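Local coordinates for CRP-like protein Clp (Xanthomonas campestris pv. campestris, PDB 3IWZ) that acts as a c-di-GMP-responsive global transcription regulator of the CRP family, a homodimer that binds DNA and activates or represses virulence genes, at residues S62-A67 and I101-T106; R37-R42 and C108-I113. All blocks are in the same frame, centred on the assembly; numbering follows the deposited sequence.

Contact 1: residues S62-A67 and I101-T106; sequences SVSIIA and ILRTRT
R105 folds back alongside S62, whose backbone it also grips. From CB, 3.5 Å from S62 O, its chain passes CG beside the carbonyl carbon of V63 and bends at CD (chi3 60°) near V63 O, bringing NH1 2.8 Å from S62 OG. The hydroxyl lies at the guanidinium edge, tilted 19° from its plane, and the group also makes a cation-pi contact with Y79 of strand 74-80. The amide N of R105 meanwhile gives S62 O a nearly straight bond of 2.6 Å.

Beyond this end the strands pair antiparallel, S64 with R103 and I66 with I101 as hydrogen-bonded pairs. R103 O takes two donors from S64, the amide N and OG, which approach from opposite faces of the carbonyl plane. I66 CD1 lies over one face of the R103 guanidinium, which bridges D44 and E74 by salt bridges. On the other side of the sheet L102 CD1 touches I65 CD1 (3.7 Å) and V63 CB.

These are the inner strands of one sheet of the cyclic nucleotide-binding beta-roll: 101-104 is flanked by 44-46 and 63-68 by 74-80, while V63 and L102 face V58 and Y56 of strand 54-58 in the opposing sheet.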
ATOM      1  N   SER D  62       9.993  18.395   1.174  1.00 37.27           N
ATOM      2  CA  SER D  62       9.154  17.468   0.447  1.00 38.20           C
ATOM      3  C   SER D  62      10.053  16.312   0.001  1.00 38.18           C
ATOM      4  O   SER D  62      11.162  16.533  -0.496  1.00 38.16           O
ATOM      5  CB  SER D  62       8.534  18.193  -0.757  1.00 38.29           C
ATOM      6  OG  SER D  62       7.538  17.421  -1.399  1.00 42.24           O
ATOM      7  N   VAL D  63       9.577  15.089   0.218  1.00 37.66           N
ATOM      8  CA  VAL D  63      10.298  13.883  -0.168  1.00 36.52           C
ATOM      9  C   VAL D  63       9.392  12.996  -1.013  1.00 36.85           C
ATOM     10  O   VAL D  63       8.185  13.221  -1.124  1.00 38.84           O
ATOM     11  CB  VAL D  63      10.763  13.061   1.062  1.00 36.08           C
ATOM     12  CG1 VAL D  63      11.761  13.868   1.897  1.00 33.12           C
ATOM     13  CG2 VAL D  63       9.565  12.668   1.902  1.00 34.14           C
ATOM     14  N   SER D  64       9.976  11.984  -1.626  1.00 34.85           N
ATOM     15  CA  SER D  64       9.193  11.081  -2.435  1.00 34.34           C
ATOM     16  C   SER D  64       9.621   9.667  -2.074  1.00 33.14           C
ATOM     17  O   SER D  64      10.768   9.445  -1.693  1.00 30.60           O
ATOM     18  CB  SER D  64       9.442  11.342  -3.922  1.00 33.53           C
ATOM     19  OG  SER D  64      10.760  10.969  -4.289  1.00 37.21           O
ATOM     20  N   ILE D  65       8.686   8.728  -2.161  1.00 31.63           N
ATOM     21  CA  ILE D  65       8.984   7.324  -1.892  1.00 30.79           C
ATOM     22  C   ILE D  65       8.908   6.669  -3.262  1.00 30.42           C
ATOM     23  O   ILE D  65       7.872   6.719  -3.923  1.00 31.48           O
ATOM     24  CB  ILE D  65       7.952   6.667  -0.957  1.00 27.88           C
ATOM     25  CG1 ILE D  65       7.985   7.323   0.428  1.00 28.91           C
ATOM     26  CG2 ILE D  65       8.233   5.177  -0.845  1.00 25.49           C
ATOM     27  CD1 ILE D  65       9.264   7.107   1.205  1.00 35.31           C
ATOM     28  N   ILE D  66      10.010   6.067  -3.690  1.00 30.47           N
ATOM     29  CA  ILE D  66      10.070   5.443  -4.997  1.00 30.75           C
ATOM     30  C   ILE D  66      10.430   3.965  -4.918  1.00 34.46           C
ATOM     31  O   ILE D  66      11.241   3.556  -4.089  1.00 34.36           O
ATOM     32  CB  ILE D  66      11.115   6.170  -5.887  1.00 29.15           C
ATOM     33  CG1 ILE D  66      11.000   7.685  -5.684  1.00 29.87           C
ATOM     34  CG2 ILE D  66      10.884   5.824  -7.360  1.00 27.49           C
ATOM     35  CD1 ILE D  66      11.873   8.514  -6.620  1.00 32.38           C
ATOM     36  N   ALA D  67       9.818   3.165  -5.785  1.00 38.69           N
ATOM     37  CA  ALA D  67      10.087   1.729  -5.838  1.00 41.08           C
ATOM     38  C   ALA D  67      10.849   1.460  -7.128  1.00 44.01           C
ATOM     39  O   ALA D  67      10.602   2.106  -8.147  1.00 43.98           O
ATOM     40  CB  ALA D  67       8.778   0.940  -5.830  1.00 41.49           C
ATOM     41  N   ILE D 101      13.100   3.722  -2.263  1.00 28.28           N
ATOM     42  CA  ILE D 101      13.943   4.910  -2.304  1.00 28.32           C
ATOM     43  C   ILE D 101      13.221   6.068  -1.631  1.00 28.03           C
ATOM     44  O   ILE D 101      12.034   6.293  -1.880  1.00 27.62           O
ATOM     45  CB  ILE D 101      14.214   5.401  -3.739  1.00 26.58           C
ATOM     46  CG1 ILE D 101      14.863   4.309  -4.584  1.00 26.98           C
ATOM     47  CG2 ILE D 101      15.110   6.629  -3.689  1.00 26.90           C
ATOM     48  CD1 ILE D 101      15.174   4.762  -6.019  1.00 29.18           C
ATOM     49  N   LEU D 102      13.947   6.793  -0.782  1.00 28.87           N
ATOM     50  CA  LEU D 102      13.440   7.982  -0.102  1.00 28.98           C
ATOM     51  C   LEU D 102      14.259   9.120  -0.710  1.00 30.90           C
ATOM     52  O   LEU D 102      15.457   9.254  -0.438  1.00 30.45           O
ATOM     53  CB  LEU D 102      13.691   7.917   1.402  1.00 28.85           C
ATOM     54  CG  LEU D 102      13.380   9.207   2.166  1.00 26.85           C
ATOM     55  CD1 LEU D 102      11.887   9.518   2.072  1.00 27.66           C
ATOM     56  CD2 LEU D 102      13.810   9.066   3.620  1.00 26.24           C
ATOM     57  N   ARG D 103      13.610   9.937  -1.530  1.00 31.33           N
ATOM     58  CA  ARG D 103      14.281  11.022  -2.233  1.00 31.66           C
ATOM     59  C   ARG D 103      13.681  12.401  -1.953  1.00 34.11           C
ATOM     60  O   ARG D 103      12.476  12.609  -2.104  1.00 36.60           O
ATOM     61  CB  ARG D 103      14.235  10.693  -3.731  1.00 32.80           C
ATOM     62  CG  ARG D 103      14.630  11.781  -4.704  1.00 34.97           C
ATOM     63  CD  ARG D 103      14.419  11.274  -6.133  1.00 33.89           C
ATOM     64  NE  ARG D 103      15.271  10.120  -6.433  1.00 35.37           N
ATOM     65  CZ  ARG D 103      15.118   9.322  -7.489  1.00 32.90           C
ATOM     66  NH1 ARG D 103      14.137   9.534  -8.363  1.00 32.77           N
ATOM     67  NH2 ARG D 103      15.951   8.312  -7.674  1.00 29.43           N
ATOM     68  N   THR D 104      14.525  13.339  -1.525  1.00 34.37           N
ATOM     69  CA  THR D 104      14.079  14.708  -1.253  1.00 35.23           C
ATOM     70  C   THR D 104      13.705  15.368  -2.584  1.00 34.68           C
ATOM     71  O   THR D 104      14.402  15.201  -3.580  1.00 34.06           O
ATOM     72  CB  THR D 104      15.195  15.559  -0.600  1.00 36.27           C
ATOM     73  OG1 THR D 104      16.317  15.650  -1.497  1.00 38.06           O
ATOM     74  CG2 THR D 104      15.638  14.945   0.724  1.00 33.25           C
ATOM     75  N   ARG D 105      12.605  16.112  -2.603  1.00 36.29           N
ATOM     76  CA  ARG D 105      12.176  16.786  -3.829  1.00 38.07           C
ATOM     77  C   ARG D 105      12.576  18.248  -3.732  1.00 38.88           C
ATOM     78  O   ARG D 105      12.609  18.965  -4.728  1.00 38.92           O
ATOM     79  CB  ARG D 105      10.667  16.688  -4.001  1.00 38.76           C
ATOM     80  CG  ARG D 105      10.112  15.283  -4.038  1.00 43.25           C
ATOM     81  CD  ARG D 105       8.596  15.349  -4.087  1.00 43.51           C
ATOM     82  NE  ARG D 105       8.153  16.080  -5.269  1.00 44.80           N
ATOM     83  CZ  ARG D 105       7.269  17.071  -5.244  1.00 44.79           C
ATOM     84  NH1 ARG D 105       6.735  17.452  -4.093  1.00 44.62           N
ATOM     85  NH2 ARG D 105       6.919  17.681  -6.369  1.00 44.94           N
ATOM     86  N   THR D 106      12.863  18.670  -2.506  1.00 40.55           N
ATOM     87  CA  THR D 106      13.290  20.030  -2.206  1.00 42.43           C
ATOM     88  C   THR D 106      14.303  19.898  -1.085  1.00 43.80           C
ATOM     89  O   THR D 106      14.655  18.786  -0.687  1.00 45.35           O
ATOM     90  CB  THR D 106      12.122  20.909  -1.689  1.00 42.71           C
ATOM     91  OG1 THR D 106      11.647  20.387  -0.445  1.00 41.21           O
ATOM     92  CG2 THR D 106      10.978  20.942  -2.687  1.00 43.93           C
TER

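Contact 2: residues R37-R42 and C108-I113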
ATOM      1  N   ARG D  37      18.753  16.679  10.793  1.00 54.83           N
ATOM      2  CA  ARG D  37      19.792  16.888   9.795  1.00 54.69           C
ATOM      3  C   ARG D  37      19.195  17.477   8.524  1.00 53.68           C
ATOM      4  O   ARG D  37      18.140  17.036   8.066  1.00 52.93           O
ATOM      5  CB  ARG D  37      20.486  15.567   9.466  1.00 55.89           C
ATOM      6  CG  ARG D  37      21.599  15.697   8.436  1.00 58.92           C
ATOM      7  CD  ARG D  37      22.158  14.329   8.047  1.00 62.12           C
ATOM      8  NE  ARG D  37      22.538  13.531   9.212  1.00 64.77           N
ATOM      9  CZ  ARG D  37      23.003  12.287   9.148  1.00 65.97           C
ATOM     10  NH1 ARG D  37      23.146  11.691   7.971  1.00 66.55           N
ATOM     11  NH2 ARG D  37      23.321  11.634  10.260  1.00 65.34           N
ATOM     12  N   ARG D  38      19.872  18.476   7.963  1.00 51.75           N
ATOM     13  CA  ARG D  38      19.420  19.125   6.737  1.00 50.36           C
ATOM     14  C   ARG D  38      19.886  18.322   5.522  1.00 48.07           C
ATOM     15  O   ARG D  38      20.998  17.798   5.509  1.00 48.37           O
ATOM     16  CB  ARG D  38      19.979  20.554   6.663  1.00 53.85           C
ATOM     17  CG  ARG D  38      19.534  21.471   7.806  1.00 55.95           C
ATOM     18  CD  ARG D  38      18.154  22.087   7.565  1.00 58.00           C
ATOM     19  NE  ARG D  38      18.191  23.175   6.587  1.00 59.64           N
ATOM     20  CZ  ARG D  38      18.885  24.300   6.741  1.00 59.55           C
ATOM     21  NH1 ARG D  38      19.607  24.496   7.840  1.00 59.46           N
ATOM     22  NH2 ARG D  38      18.871  25.226   5.794  1.00 59.92           N
ATOM     23  N   TYR D  39      19.033  18.216   4.505  1.00 44.39           N
ATOM     24  CA  TYR D  39      19.381  17.472   3.297  1.00 41.46           C
ATOM     25  C   TYR D  39      19.180  18.334   2.068  1.00 40.15           C
ATOM     26  O   TYR D  39      18.212  19.087   1.978  1.00 41.35           O
ATOM     27  CB  TYR D  39      18.512  16.216   3.149  1.00 38.86           C
ATOM     28  CG  TYR D  39      18.706  15.203   4.243  1.00 37.37           C
ATOM     29  CD1 TYR D  39      19.521  14.085   4.057  1.00 35.79           C
ATOM     30  CD2 TYR D  39      18.102  15.380   5.483  1.00 34.40           C
ATOM     31  CE1 TYR D  39      19.722  13.175   5.086  1.00 36.91           C
ATOM     32  CE2 TYR D  39      18.301  14.484   6.509  1.00 35.59           C
ATOM     33  CZ  TYR D  39      19.109  13.388   6.308  1.00 34.97           C
ATOM     34  OH  TYR D  39      19.297  12.523   7.348  1.00 41.31           O
ATOM     35  N   PRO D  40      20.093  18.233   1.098  1.00 39.46           N
ATOM     36  CA  PRO D  40      19.966  19.029  -0.128  1.00 39.67           C
ATOM     37  C   PRO D  40      18.835  18.397  -0.930  1.00 40.86           C
ATOM     38  O   PRO D  40      18.409  17.275  -0.612  1.00 39.41           O
ATOM     39  CB  PRO D  40      21.317  18.827  -0.830  1.00 39.86           C
ATOM     40  CG  PRO D  40      22.217  18.158   0.235  1.00 39.47           C
ATOM     41  CD  PRO D  40      21.272  17.353   1.044  1.00 37.57           C
ATOM     42  N   THR D  41      18.355  19.101  -1.956  1.00 38.64           N
ATOM     43  CA  THR D  41      17.297  18.567  -2.811  1.00 37.38           C
ATOM     44  C   THR D  41      17.905  17.445  -3.664  1.00 37.48           C
ATOM     45  O   THR D  41      19.129  17.266  -3.678  1.00 38.98           O
ATOM     46  CB  THR D  41      16.708  19.668  -3.737  1.00 36.80           C
ATOM     47  OG1 THR D  41      15.535  19.170  -4.394  1.00 39.04           O
ATOM     48  CG2 THR D  41      17.719  20.094  -4.787  1.00 34.08           C
ATOM     49  N   ARG D  42      17.053  16.682  -4.349  1.00 37.39           N
ATOM     50  CA  ARG D  42      17.487  15.571  -5.204  1.00 37.53           C
ATOM     51  C   ARG D  42      18.441  14.582  -4.543  1.00 37.35           C
ATOM     52  O   ARG D  42      19.221  13.900  -5.208  1.00 36.14           O
ATOM     53  CB  ARG D  42      18.111  16.109  -6.491  1.00 40.09           C
ATOM     54  CG  ARG D  42      17.063  16.587  -7.486  1.00 44.92           C
ATOM     55  CD  ARG D  42      17.670  17.209  -8.729  1.00 48.97           C
ATOM     56  NE  ARG D  42      16.782  17.023  -9.872  1.00 53.99           N
ATOM     57  CZ  ARG D  42      16.549  15.843 -10.436  1.00 55.47           C
ATOM     58  NH1 ARG D  42      17.146  14.758  -9.960  1.00 57.13           N
ATOM     59  NH2 ARG D  42      15.708  15.739 -11.458  1.00 57.30           N
ATOM     60  N   CYS D 108      15.417  19.642   2.550  1.00 43.14           N
ATOM     61  CA  CYS D 108      14.626  19.138   3.671  1.00 43.86           C
ATOM     62  C   CYS D 108      15.318  19.063   5.014  1.00 41.99           C
ATOM     63  O   CYS D 108      16.538  18.963   5.102  1.00 43.17           O
ATOM     64  CB  CYS D 108      14.102  17.725   3.358  1.00 45.16           C
ATOM     65  SG  CYS D 108      13.059  17.575   1.912  1.00 48.78           S
ATOM     66  N   GLU D 109      14.503  19.091   6.062  1.00 41.49           N
ATOM     67  CA  GLU D 109      14.982  18.950   7.426  1.00 42.25           C
ATOM     68  C   GLU D 109      14.303  17.659   7.895  1.00 40.88           C
ATOM     69  O   GLU D 109      13.078  17.578   7.929  1.00 40.46           O
ATOM     70  CB  GLU D 109      14.533  20.121   8.305  1.00 42.60           C
ATOM     71  CG  GLU D 109      15.637  20.634   9.220  1.00 47.07           C
ATOM     72  CD  GLU D 109      15.142  21.057  10.587  1.00 48.66           C
ATOM     73  OE1 GLU D 109      14.209  21.889  10.659  1.00 50.20           O
ATOM     74  OE2 GLU D 109      15.698  20.563  11.592  1.00 47.34           O
ATOM     75  N   LEU D 110      15.094  16.642   8.213  1.00 41.03           N
ATOM     76  CA  LEU D 110      14.541  15.371   8.665  1.00 40.83           C
ATOM     77  C   LEU D 110      15.122  14.991  10.014  1.00 41.59           C
ATOM     78  O   LEU D 110      16.330  15.058  10.217  1.00 41.91           O
ATOM     79  CB  LEU D 110      14.854  14.253   7.662  1.00 39.16           C
ATOM     80  CG  LEU D 110      14.433  14.456   6.201  1.00 38.99           C
ATOM     81  CD1 LEU D 110      14.833  13.246   5.383  1.00 37.15           C
ATOM     82  CD2 LEU D 110      12.939  14.684   6.116  1.00 37.37           C
ATOM     83  N   ALA D 111      14.256  14.599  10.936  1.00 43.20           N
ATOM     84  CA  ALA D 111      14.692  14.183  12.255  1.00 45.40           C
ATOM     85  C   ALA D 111      14.694  12.661  12.251  1.00 46.92           C
ATOM     86  O   ALA D 111      13.663  12.045  11.998  1.00 51.33           O
ATOM     87  CB  ALA D 111      13.733  14.706  13.315  1.00 45.54           C
ATOM     88  N   GLU D 112      15.846  12.055  12.517  1.00 47.08           N
ATOM     89  CA  GLU D 112      15.932  10.604  12.538  1.00 47.20           C
ATOM     90  C   GLU D 112      16.172  10.041  13.937  1.00 47.39           C
ATOM     91  O   GLU D 112      16.760  10.700  14.800  1.00 46.62           O
ATOM     92  CB  GLU D 112      17.029  10.106  11.584  1.00 48.45           C
ATOM     93  CG  GLU D 112      18.427  10.617  11.878  1.00 52.12           C
ATOM     94  CD  GLU D 112      19.503   9.851  11.118  1.00 53.61           C
ATOM     95  OE1 GLU D 112      20.663  10.312  11.115  1.00 55.38           O
ATOM     96  OE2 GLU D 112      19.195   8.785  10.535  1.00 52.37           O
ATOM     97  N   ILE D 113      15.691   8.819  14.145  1.00 47.23           N
ATOM     98  CA  ILE D 113      15.840   8.108  15.410  1.00 47.92           C
ATOM     99  C   ILE D 113      15.834   6.610  15.124  1.00 47.48           C
ATOM    100  O   ILE D 113      15.005   6.115  14.349  1.00 47.42           O
ATOM    101  CB  ILE D 113      14.697   8.441  16.401  1.00 47.44           C
ATOM    102  CG1 ILE D 113      15.045   7.884  17.787  1.00 46.00           C
ATOM    103  CG2 ILE D 113      13.378   7.829  15.916  1.00 45.84           C
ATOM    104  CD1 ILE D 113      14.163   8.413  18.903  1.00 45.09           C
TER
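The Y39 ring has L110 over one face, its CD1 4.2 Å from the ring centroid and 27° off the normal, a CH-pi contact; C108 O lies at the ring edge, near its plane. Both residues belong to an antiparallel strand pair in the beta-roll of the cyclic nucleotide-binding domain, where strand 35-39 forms the border of a sheet and 108-114 lies next to it. The Y39 and L110 side chains cross at about a right angle, with L110 CB approaching Y39 CE2 to 3.6 Å. The chi1 torsion of Y39, -64°, sets CG anti to its own carbonyl carbon and lays the ring alongside the neighbouring strand. The other flat groups are charged. Over one face of the R37 guanidinium stands E112 OE1, and the carboxylate is turned 88° to that plane.

R37 and L110 exchange two backbone hydrogen bonds, as do Y39 and C108, while R38 and E109 between them form the non-hydrogen-bonded pair. Y39 and L110, both buried, point to the same face as R37 and pack on V45 of strand 44-46, in the opposing sheet. Within their own sheet Y39 also touches Y56, and L110 touches V58, both of strand 54-58.

On the other face R38 and E109 meet through their aliphatic parts, CD against CG. The carboxylate of E109 instead makes its salt bridge with R36, which precedes R37; this probably helps balance the positive charge gathered along the border strand.

Back on the Y39 and L110 side, R37 NH2 comes within 3.1 Å of E112 OE1, but no N-H points at the oxygen and the attraction is one of charge alone.

In the fold
Both contacts lie in the cyclic nucleotide-binding domain, their centres 11 Å apart, on the two facing sheets of its beta-roll. Contact 1 pairs the inner strands of one sheet, contact 2 a border strand and its neighbour in the other. Along the chain the order is 37-42, 62-67, 101-106, 108-113, so contact 1 is nested within the loop closed by contact 2, and strands 101-104 and 108-114 are consecutive, carrying the chain from one sheet to the other. The two contacts touch where T104 OG1 of strand 101-104 probably hydrogen-bonds to P40 O, in the turn after strand 35-39. Each pairing thus holds together part of one facing sheet, and all four segments belong to the region that binds a cyclic nucleotide.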